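Local coordinates for membrane protein (Acinetobacter baumannii AB307-0294, PDB 5DL5), which forms an outer-membrane beta-barrel channel of the OprD porin family and probably admits small substrates, antibiotics among them, across the outer membrane, at residues Leu39-Lys44 with Ala90-Ile95; Arg218-Val223 with Ser315-Asn320; Asn224-Leu229 with Ser234-Phe239. All blocks are in the same frame, centred on the assembly; numbering follows the deposited sequence.

Contact 1 (Leu39-Lys44 with Ala90-Ile95). With C8E ((hydroxyethyloxy)tri(ethyloxy)octane), chain B.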
loop_
_atom_site.group_PDB
_atom_site.type_symbol
_atom_site.label_atom_id
_atom_site.label_comp_id
_atom_site.label_asym_id
_atom_site.label_seq_id
_atom_site.Cartn_x
_atom_site.Cartn_y
_atom_site.Cartn_z
ATOM N N LEU A 39 8.705 10.986 -10.071
ATOM C CA LEU A 39 7.932 11.545 -8.987
ATOM C C LEU A 39 8.667 12.799 -8.522
ATOM O O LEU A 39 9.837 12.752 -8.134
ATOM C CB LEU A 39 7.801 10.519 -7.849
ATOM C CG LEU A 39 6.815 10.783 -6.704
ATOM C CD1 LEU A 39 6.467 9.472 -5.883
ATOM C CD2 LEU A 39 7.244 11.935 -5.842
ATOM N N THR A 40 7.978 13.923 -8.580
ATOM C CA THR A 40 8.514 15.176 -8.094
ATOM C C THR A 40 7.520 15.858 -7.144
ATOM O O THR A 40 6.291 15.866 -7.361
ATOM C CB THR A 40 8.770 16.181 -9.282
ATOM O OG1 THR A 40 7.524 16.593 -9.841
ATOM C CG2 THR A 40 9.659 15.579 -10.411
ATOM N N ARG A 41 8.052 16.540 -6.154
ATOM C CA ARG A 41 7.293 17.379 -5.194
ATOM C C ARG A 41 7.999 18.743 -5.079
ATOM O O ARG A 41 9.191 18.818 -4.640
ATOM C CB ARG A 41 7.394 16.741 -3.838
ATOM C CG ARG A 41 6.591 15.449 -3.759
ATOM C CD ARG A 41 6.128 15.043 -2.329
ATOM N NE ARG A 41 5.461 13.744 -2.461
ATOM C CZ ARG A 41 5.154 12.925 -1.468
ATOM N NH1 ARG A 41 5.476 13.215 -0.274
ATOM N NH2 ARG A 41 4.565 11.793 -1.707
ATOM N N ASP A 42 7.288 19.799 -5.518
ATOM C CA ASP A 42 7.722 21.181 -5.415
ATOM C C ASP A 42 7.122 21.769 -4.178
ATOM O O ASP A 42 5.897 21.776 -4.025
ATOM C CB ASP A 42 7.258 21.951 -6.642
ATOM C CG ASP A 42 7.889 21.381 -7.936
ATOM O OD1 ASP A 42 8.797 20.506 -7.888
ATOM O OD2 ASP A 42 7.456 21.755 -9.042
ATOM N N LYS A 43 7.947 22.236 -3.275
ATOM C CA LYS A 43 7.481 22.750 -1.965
ATOM C C LYS A 43 7.818 24.266 -1.814
ATOM O O LYS A 43 8.468 24.825 -2.662
ATOM C CB LYS A 43 8.015 21.855 -0.866
ATOM C CG LYS A 43 7.697 20.362 -1.084
ATOM C CD LYS A 43 7.467 19.772 0.278
ATOM C CE LYS A 43 7.355 18.267 0.257
ATOM N NZ LYS A 43 7.447 17.775 1.623
ATOM N N LYS A 44 7.339 24.962 -0.794
ATOM C CA LYS A 44 7.596 26.420 -0.761
ATOM C C LYS A 44 9.107 26.681 -0.357
ATOM O O LYS A 44 9.870 25.724 -0.046
ATOM C CB LYS A 44 6.552 27.200 0.006
ATOM C CG LYS A 44 5.909 26.555 1.221
ATOM C CD LYS A 44 5.100 27.592 2.023
ATOM C CE LYS A 44 4.394 26.893 3.153
ATOM N NZ LYS A 44 4.099 27.746 4.320
ATOM N N ALA A 90 16.603 12.978 -4.835
ATOM C CA ALA A 90 15.700 11.900 -4.784
ATOM C C ALA A 90 14.946 11.710 -3.380
ATOM O O ALA A 90 15.464 12.056 -2.388
ATOM C CB ALA A 90 16.422 10.630 -5.103
ATOM N N GLY A 91 13.835 10.994 -3.330
ATOM C CA GLY A 91 13.144 10.832 -2.075
ATOM C C GLY A 91 11.877 10.077 -2.322
ATOM O O GLY A 91 11.676 9.524 -3.409
ATOM N N ASN A 92 11.044 10.036 -1.287
ATOM C CA ASN A 92 9.723 9.493 -1.404
ATOM C C ASN A 92 9.792 8.034 -1.695
ATOM O O ASN A 92 9.008 7.534 -2.402
ATOM C CB ASN A 92 8.883 10.273 -2.426
ATOM C CG ASN A 92 8.953 11.748 -2.193
ATOM O OD1 ASN A 92 8.597 12.331 -1.063
ATOM N ND2 ASN A 92 9.494 12.397 -3.135
ATOM N N GLN A 93 10.801 7.372 -1.151
ATOM C CA GLN A 93 10.975 5.956 -1.297
ATOM C C GLN A 93 11.082 5.418 -2.725
ATOM O O GLN A 93 10.763 4.262 -2.950
ATOM C CB GLN A 93 9.867 5.202 -0.481
ATOM C CG GLN A 93 9.959 5.506 0.964
ATOM C CD GLN A 93 9.509 6.908 1.406
ATOM O OE1 GLN A 93 8.445 7.495 0.997
ATOM N NE2 GLN A 93 10.390 7.494 2.207
ATOM N N MET A 94 11.622 6.238 -3.639
ATOM C CA MET A 94 11.809 5.897 -5.061
ATOM C C MET A 94 13.176 5.250 -5.362
ATOM O O MET A 94 13.240 4.280 -6.136
ATOM C CB MET A 94 11.690 7.159 -5.888
ATOM C CG MET A 94 10.289 7.708 -6.006
ATOM S SD MET A 94 9.198 6.718 -7.114
ATOM C CE MET A 94 9.753 7.210 -8.743
ATOM N N ILE A 95 14.228 5.720 -4.685
ATOM C CA ILE A 95 15.604 5.363 -5.020
ATOM C C ILE A 95 16.416 5.216 -3.742
ATOM O O ILE A 95 16.444 6.155 -2.953
ATOM C CB ILE A 95 16.260 6.442 -5.963
ATOM C CG1 ILE A 95 15.464 6.499 -7.285
ATOM C CG2 ILE A 95 17.661 6.056 -6.276
ATOM C CD1 ILE A 95 15.905 7.722 -8.133
HETATM C C6 C8E B . 14.285 9.046 3.139
HETATM C C7 C8E B . 13.742 9.718 1.845
HETATM C C8 C8E B . 13.213 11.165 1.993
HETATM O O9 C8E B . 12.064 11.499 1.134
HETATM C C10 C8E B . 11.000 11.911 1.985
HETATM C C11 C8E B . 10.217 10.681 2.479
HETATM O O12 C8E B . 8.917 11.027 2.904
HETATM C C13 C8E B . 8.024 11.568 1.920
HETATM C C14 C8E B . 7.164 10.485 1.325
HETATM O O15 C8E B . 5.769 10.776 1.320
HETATM C C16 C8E B . 5.123 11.115 2.555
HETATM C C17 C8E B . 3.711 10.550 2.410
HETATM O O18 C8E B . 3.420 10.559 0.979
HETATM C C19 C8E B . 2.647 9.445 0.512
HETATM C C20 C8E B . 2.307 9.672 -0.951
HETATM O O21 C8E B . 1.301 8.808 -1.555
HETATM O O HOH W 1 10.842 12.016 -5.499
#
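Leu39 and Arg41 of barrel strand 29-43 meet Asn92 and Met94, which lie on a type I' turn running from Gly91 to Met94 in the long loop between strands 70-83 and 106-118. The loop thus lies against one face of the barrel wall, the one that carries the alternate side chains Leu39 and Arg41, and a C8E detergent molecule bridges the two segments.

The apolar part centres on Leu39. The Met94 chain, bent at chi2 and chi3, brings its methyl to the base of that side chain, with Met94 CE 3.9 Å from Leu39 CB. With CG anti to the backbone N (chi1 -169°), Leu39 turns its two methyls to the turn: CD1 toward the Met94 sulfur, and CD2 3.6 Å from Asn92 ND2.

A second kind of contact is polar but not a hydrogen bond. Asn92 OD1 sits above one face of the Arg41 guanidinium, off toward its rim and 3.3 Å from Arg41 NH1, with amide and guanidinium planes 35° apart. Arg41 spends its N-H groups elsewhere: NE forms a salt bridge with Glu418.

The detergent takes two of the bonds of Arg41, NH1 to C8E O15 at 2.9 Å and NH2 to C8E O18 at 3.2 Å. Farther along the same ether chain, C8E O9 accepts from Asn92 N at 3.0 Å, almost straight at 167°. One residue therefore grips the detergent by its side chain and another by its backbone.

One water completes the link. It donates to Leu39 O at 2.9 Å and, weakly, to Gly91 O. Asn92 ND2, which is also bonded to Thr50 OG1, donates to this water over 2.7 Å.

Contact 2 (Arg218-Val223 with Ser315-Asn320); sequences RHYANV and SIYLPN
Tyr220 turns the edge of its ring to Tyr317, whose carbonyl O lies near the ring plane, 3.9 Å from Tyr220 CE1. The two side chains cross at about a right angle but do not stack: the Tyr317 side chain starts toward strand 216-229, then its ring leads away, and the touching is done by its CB, 3.7 Å from Tyr220 OH. This is a barrel strand meeting a loop, the one between strands 289-300 and 332-341, and Tyr317 is the centre of an inverse gamma turn in it. In OprD-type porins such inward-folded loops narrow the channel, and this one is consistent with that role.

Tyr220 reaches the loop with CG anti to its own backbone N (chi1 169°), and its other neighbours include Pro133 and Val134, part of a further loop. The Arg218 chain is bent at chi3, which brings the guanidinium to Ser315, with NH2 3.5 Å from Ser315 CB. No hydrogen bond links the pair. Instead both engage Asp311, Arg218 NH1 by a salt bridge to its carboxylate and Ser315 OG by a hydrogen bond to the backbone O of Asp311. Arg218 NH2 is bonded to Val134 O, and Ser315 OG is also bonded to Ala136 N.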
loop_
_atom_site.group_PDB
_atom_site.type_symbol
_atom_site.label_atom_id
_atom_site.label_comp_id
_atom_site.label_asym_id
_atom_site.label_seq_id
_atom_site.Cartn_x
_atom_site.Cartn_y
_atom_site.Cartn_z
ATOM N N ARG A 218 -2.199 -4.478 15.832
ATOM C CA ARG A 218 -3.089 -3.844 14.898
ATOM C C ARG A 218 -4.156 -4.783 14.405
ATOM O O ARG A 218 -3.859 -5.953 14.128
ATOM C CB ARG A 218 -2.300 -3.258 13.728
ATOM C CG ARG A 218 -3.161 -2.573 12.690
ATOM C CD ARG A 218 -2.368 -1.489 11.928
ATOM N NE ARG A 218 -1.449 -2.033 11.062
ATOM C CZ ARG A 218 -0.270 -1.460 10.658
ATOM N NH1 ARG A 218 0.224 -0.331 11.152
ATOM N NH2 ARG A 218 0.471 -2.181 9.872
ATOM N N HIS A 219 -5.398 -4.302 14.398
ATOM C CA HIS A 219 -6.489 -5.032 13.811
ATOM C C HIS A 219 -7.158 -4.238 12.727
ATOM O O HIS A 219 -7.212 -3.006 12.827
ATOM C CB HIS A 219 -7.462 -5.446 14.931
ATOM C CG HIS A 219 -6.833 -6.332 15.981
ATOM N ND1 HIS A 219 -6.218 -5.837 17.110
ATOM C CD2 HIS A 219 -6.658 -7.678 16.023
ATOM C CE1 HIS A 219 -5.733 -6.834 17.825
ATOM N NE2 HIS A 219 -5.976 -7.956 17.179
ATOM N N TYR A 220 -7.715 -4.920 11.733
ATOM C CA TYR A 220 -8.388 -4.280 10.583
ATOM C C TYR A 220 -9.679 -5.070 10.403
ATOM O O TYR A 220 -9.700 -6.297 10.515
ATOM C CB TYR A 220 -7.564 -4.395 9.305
ATOM C CG TYR A 220 -8.258 -3.994 7.993
ATOM C CD1 TYR A 220 -8.308 -2.666 7.582
ATOM C CD2 TYR A 220 -8.831 -4.942 7.202
ATOM C CE1 TYR A 220 -8.909 -2.307 6.428
ATOM C CE2 TYR A 220 -9.505 -4.570 6.048
ATOM C CZ TYR A 220 -9.446 -3.277 5.649
ATOM O OH TYR A 220 -10.045 -2.875 4.519
ATOM N N ALA A 221 -10.750 -4.364 10.065
ATOM C CA ALA A 221 -12.015 -4.985 9.653
ATOM C C ALA A 221 -12.541 -4.230 8.416
ATOM O O ALA A 221 -12.370 -3.020 8.301
ATOM C CB ALA A 221 -13.052 -4.824 10.804
ATOM N N ASN A 222 -13.279 -4.924 7.569
ATOM C CA ASN A 222 -13.943 -4.295 6.418
ATOM C C ASN A 222 -15.253 -5.023 6.155
ATOM O O ASN A 222 -15.385 -6.257 6.324
ATOM C CB ASN A 222 -13.063 -4.349 5.176
ATOM C CG ASN A 222 -13.793 -3.939 3.889
ATOM O OD1 ASN A 222 -14.262 -4.766 3.154
ATOM N ND2 ASN A 222 -13.831 -2.675 3.613
ATOM N N VAL A 223 -16.219 -4.227 5.730
ATOM C CA VAL A 223 -17.425 -4.753 5.100
ATOM C C VAL A 223 -17.726 -3.914 3.834
ATOM O O VAL A 223 -17.609 -2.666 3.849
ATOM C CB VAL A 223 -18.542 -4.896 6.122
ATOM C CG1 VAL A 223 -19.008 -3.548 6.661
ATOM C CG2 VAL A 223 -19.769 -5.488 5.436
ATOM N N SER A 315 0.099 -0.318 4.313
ATOM C CA SER A 315 -0.909 -0.819 5.259
ATOM C C SER A 315 -1.979 0.285 5.554
ATOM O O SER A 315 -2.140 0.713 6.679
ATOM C CB SER A 315 -0.255 -1.291 6.550
ATOM O OG SER A 315 0.599 -2.360 6.258
ATOM N N ILE A 316 -2.684 0.741 4.521
ATOM C CA ILE A 316 -3.523 1.969 4.576
ATOM C C ILE A 316 -4.728 1.700 3.680
ATOM O O ILE A 316 -4.869 2.365 2.686
ATOM C CB ILE A 316 -2.672 3.215 4.287
ATOM C CG1 ILE A 316 -3.422 4.534 4.303
ATOM C CG2 ILE A 316 -2.077 3.283 2.922
ATOM C CD1 ILE A 316 -3.885 5.065 5.595
ATOM N N TYR A 317 -5.554 0.710 3.988
ATOM C CA TYR A 317 -6.686 0.297 3.112
ATOM C C TYR A 317 -7.945 1.188 3.469
ATOM O O TYR A 317 -8.869 0.757 4.093
ATOM C CB TYR A 317 -6.952 -1.185 3.268
ATOM C CG TYR A 317 -5.994 -2.156 2.426
ATOM C CD1 TYR A 317 -4.639 -1.997 2.413
ATOM C CD2 TYR A 317 -6.480 -3.252 1.826
ATOM C CE1 TYR A 317 -3.804 -2.823 1.705
ATOM C CE2 TYR A 317 -5.665 -4.153 1.140
ATOM C CZ TYR A 317 -4.309 -3.900 1.074
ATOM O OH TYR A 317 -3.480 -4.750 0.413
ATOM N N LEU A 318 -7.825 2.487 3.245
ATOM C CA LEU A 318 -8.854 3.483 3.579
ATOM C C LEU A 318 -9.007 4.422 2.339
ATOM O O LEU A 318 -8.077 4.516 1.543
ATOM C CB LEU A 318 -8.357 4.316 4.747
ATOM C CG LEU A 318 -8.229 3.545 6.065
ATOM C CD1 LEU A 318 -7.537 4.387 7.106
ATOM C CD2 LEU A 318 -9.540 3.134 6.619
ATOM N N PRO A 319 -10.140 5.068 2.189
ATOM C CA PRO A 319 -10.446 5.807 0.897
ATOM C C PRO A 319 -9.794 7.179 0.805
ATOM O O PRO A 319 -9.520 7.686 -0.250
ATOM C CB PRO A 319 -11.992 5.949 0.991
ATOM C CG PRO A 319 -12.351 6.007 2.452
ATOM C CD PRO A 319 -11.358 4.974 3.052
ATOM N N ASN A 320 -9.532 7.846 1.916
ATOM C CA ASN A 320 -9.047 9.257 1.850
ATOM C C ASN A 320 -7.547 9.227 1.980
ATOM O O ASN A 320 -6.934 9.599 3.020
ATOM C CB ASN A 320 -9.634 10.162 2.880
ATOM C CG ASN A 320 -11.145 10.348 2.723
ATOM O OD1 ASN A 320 -11.768 9.837 1.795
ATOM N ND2 ASN A 320 -11.743 11.044 3.678
#

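Contact 3 (Asn224-Leu229 with Ser234-Phe239); sequences NFKQPL and SLTYDF
Phe225 lies alongside Tyr237, the two side chains pointing the same way, and Tyr237 CD1 comes to the edge of the Phe225 ring, 4.1 Å from Phe225 CD2. Toward the turn, Leu229 CD1 reaches Leu235 CD1, a residue of the same face as the two rings, at 4.1 Å. This largely apolar face, with Gln227 among its residues, is on the surface and probably borders the lipid.

Between the side chains the backbones pair as an antiparallel beta hairpin of the barrel, strand 216-229 with strand 233-246. Phe225 with Tyr237 and Gln227 with Leu235 are the hydrogen-bonded pairs of these two segments; of their four bonds, Gln227 N to Leu235 O is the shortest at 2.7 Å.

The other face is mostly polar. Asn224 ND2 donates to Asp238 OD1 over 2.9 Å, nearly straight at 169°, on the anti side of the carboxylate; amide and carboxylate planes are 52° apart. The carboxylate has further partners, Asn222 ND2 on OD1 and Ser240 OG on OD2, which would fix its rotation. Nearby, Thr236 CG2 packs on Asn224 OD1 at 3.7 Å, and the extended Lys226 chain runs past Thr236 OG1 to bring its CE 3.8 Å from Ser234 CB.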
loop_
_atom_site.group_PDB
_atom_site.type_symbol
_atom_site.label_atom_id
_atom_site.label_comp_id
_atom_site.label_asym_id
_atom_site.label_seq_id
_atom_site.Cartn_x
_atom_site.Cartn_y
_atom_site.Cartn_z
ATOM N N ASN A 224 -18.166 -4.594 2.796
ATOM C CA ASN A 224 -18.332 -4.079 1.506
ATOM C C ASN A 224 -19.617 -4.675 0.939
ATOM O O ASN A 224 -19.815 -5.870 0.923
ATOM C CB ASN A 224 -17.057 -4.268 0.625
ATOM C CG ASN A 224 -17.164 -3.532 -0.662
ATOM O OD1 ASN A 224 -17.879 -3.956 -1.584
ATOM N ND2 ASN A 224 -16.572 -2.329 -0.705
ATOM N N PHE A 225 -20.551 -3.775 0.573
ATOM C CA PHE A 225 -21.911 -4.150 0.171
ATOM C C PHE A 225 -22.234 -3.369 -1.118
ATOM O O PHE A 225 -22.208 -2.157 -1.139
ATOM C CB PHE A 225 -22.983 -3.893 1.233
ATOM C CG PHE A 225 -24.379 -4.289 0.767
ATOM C CD1 PHE A 225 -24.675 -5.599 0.456
ATOM C CD2 PHE A 225 -25.332 -3.357 0.553
ATOM C CE1 PHE A 225 -25.925 -5.972 -0.053
ATOM C CE2 PHE A 225 -26.608 -3.715 0.063
ATOM C CZ PHE A 225 -26.882 -5.019 -0.244
ATOM N N LYS A 226 -22.461 -4.119 -2.179
ATOM C CA LYS A 226 -22.912 -3.610 -3.419
ATOM C C LYS A 226 -24.384 -3.839 -3.639
ATOM O O LYS A 226 -24.838 -4.968 -3.658
ATOM C CB LYS A 226 -22.202 -4.297 -4.537
ATOM C CG LYS A 226 -22.716 -3.796 -5.893
ATOM C CD LYS A 226 -21.848 -4.387 -6.975
ATOM C CE LYS A 226 -22.433 -4.086 -8.347
ATOM N NZ LYS A 226 -21.581 -4.829 -9.328
ATOM N N GLN A 227 -25.078 -2.752 -3.964
ATOM C CA GLN A 227 -26.497 -2.710 -4.113
ATOM C C GLN A 227 -26.920 -2.332 -5.567
ATOM O O GLN A 227 -26.824 -1.185 -5.982
ATOM C CB GLN A 227 -26.968 -1.726 -3.068
ATOM C CG GLN A 227 -28.241 -2.182 -2.396
ATOM C CD GLN A 227 -29.343 -1.894 -3.259
ATOM O OE1 GLN A 227 -29.289 -0.878 -3.896
ATOM N NE2 GLN A 227 -30.304 -2.787 -3.381
ATOM N N PRO A 228 -27.302 -3.327 -6.362
ATOM C CA PRO A 228 -27.730 -3.165 -7.756
ATOM C C PRO A 228 -28.863 -2.192 -7.887
ATOM O O PRO A 228 -29.703 -2.178 -6.996
ATOM C CB PRO A 228 -28.262 -4.563 -8.125
ATOM C CG PRO A 228 -27.478 -5.478 -7.269
ATOM C CD PRO A 228 -27.337 -4.744 -5.966
ATOM N N LEU A 229 -28.826 -1.362 -8.920
ATOM C CA LEU A 229 -29.852 -0.380 -9.221
ATOM C C LEU A 229 -30.214 -0.582 -10.711
ATOM O O LEU A 229 -29.496 -1.301 -11.429
ATOM C CB LEU A 229 -29.295 1.051 -9.000
ATOM C CG LEU A 229 -28.939 1.541 -7.584
ATOM C CD1 LEU A 229 -28.399 2.959 -7.613
ATOM C CD2 LEU A 229 -30.206 1.543 -6.762
ATOM N N SER A 234 -25.238 1.025 -9.783
ATOM C CA SER A 234 -25.151 0.432 -8.497
ATOM C C SER A 234 -24.658 1.421 -7.532
ATOM O O SER A 234 -24.062 2.398 -7.901
ATOM C CB SER A 234 -24.137 -0.746 -8.460
ATOM O OG SER A 234 -22.831 -0.245 -8.692
ATOM N N LEU A 235 -24.850 1.045 -6.298
ATOM C CA LEU A 235 -24.357 1.742 -5.163
ATOM C C LEU A 235 -23.548 0.784 -4.366
ATOM O O LEU A 235 -24.047 -0.270 -4.036
ATOM C CB LEU A 235 -25.522 2.277 -4.335
ATOM C CG LEU A 235 -25.204 3.712 -3.906
ATOM C CD1 LEU A 235 -25.827 4.658 -4.904
ATOM C CD2 LEU A 235 -25.703 3.994 -2.502
ATOM N N THR A 236 -22.326 1.159 -4.042
ATOM C CA THR A 236 -21.471 0.353 -3.226
ATOM C C THR A 236 -21.103 1.135 -1.952
ATOM O O THR A 236 -20.570 2.256 -2.033
ATOM C CB THR A 236 -20.168 0.010 -4.000
ATOM O OG1 THR A 236 -20.569 -0.579 -5.205
ATOM C CG2 THR A 236 -19.124 -0.903 -3.189
ATOM N N TYR A 237 -21.314 0.473 -0.798
ATOM C CA TYR A 237 -20.986 1.004 0.474
ATOM C C TYR A 237 -19.867 0.242 1.070
ATOM O O TYR A 237 -19.789 -0.977 0.954
ATOM C CB TYR A 237 -22.162 0.838 1.440
ATOM C CG TYR A 237 -23.447 1.434 0.984
ATOM C CD1 TYR A 237 -24.373 0.660 0.296
ATOM C CD2 TYR A 237 -23.765 2.709 1.292
ATOM C CE1 TYR A 237 -25.609 1.171 -0.061
ATOM C CE2 TYR A 237 -24.967 3.250 0.951
ATOM C CZ TYR A 237 -25.885 2.461 0.282
ATOM O OH TYR A 237 -27.058 3.022 -0.097
ATOM N N ASP A 238 -19.000 0.947 1.716
ATOM C CA ASP A 238 -17.804 0.364 2.345
ATOM C C ASP A 238 -17.596 0.953 3.759
ATOM O O ASP A 238 -17.640 2.232 3.964
ATOM C CB ASP A 238 -16.549 0.625 1.485
ATOM C CG ASP A 238 -15.335 -0.182 1.994
ATOM O OD1 ASP A 238 -15.239 -1.437 1.689
ATOM O OD2 ASP A 238 -14.526 0.385 2.810
ATOM N N PHE A 239 -17.361 0.073 4.727
ATOM C CA PHE A 239 -16.947 0.475 6.094
ATOM C C PHE A 239 -15.669 -0.242 6.406
ATOM O O PHE A 239 -15.594 -1.521 6.287
ATOM C CB PHE A 239 -18.153 0.141 7.029
ATOM C CG PHE A 239 -17.959 0.405 8.527
ATOM C CD1 PHE A 239 -17.203 1.489 9.034
ATOM C CD2 PHE A 239 -18.658 -0.408 9.474
ATOM C CE1 PHE A 239 -17.055 1.702 10.414
ATOM C CE2 PHE A 239 -18.548 -0.185 10.876
ATOM C CZ PHE A 239 -17.781 0.893 11.360
#

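In the fold
All three contacts involve strands of the same beta barrel. Along the chain contact 1 closes before contact 2 opens, while contact 3 is nested inside the loop that contact 2 closes. Contacts 2 and 3 share strand 216-229, have centres 17 Å apart and touch directly, Val223 N lying 2.8 Å from Phe239 O in a probable hydrogen bond. Contact 1 stands apart, its centre 26 Å from that of contact 2 and 36 Å from that of contact 3, which lies on the opposite side of the chain's centre. Contact 3 is strand-to-strand pairing within the barrel wall, whereas in contacts 1 and 2 two different loops pack against that wall, consistent with a channel shaped by loops.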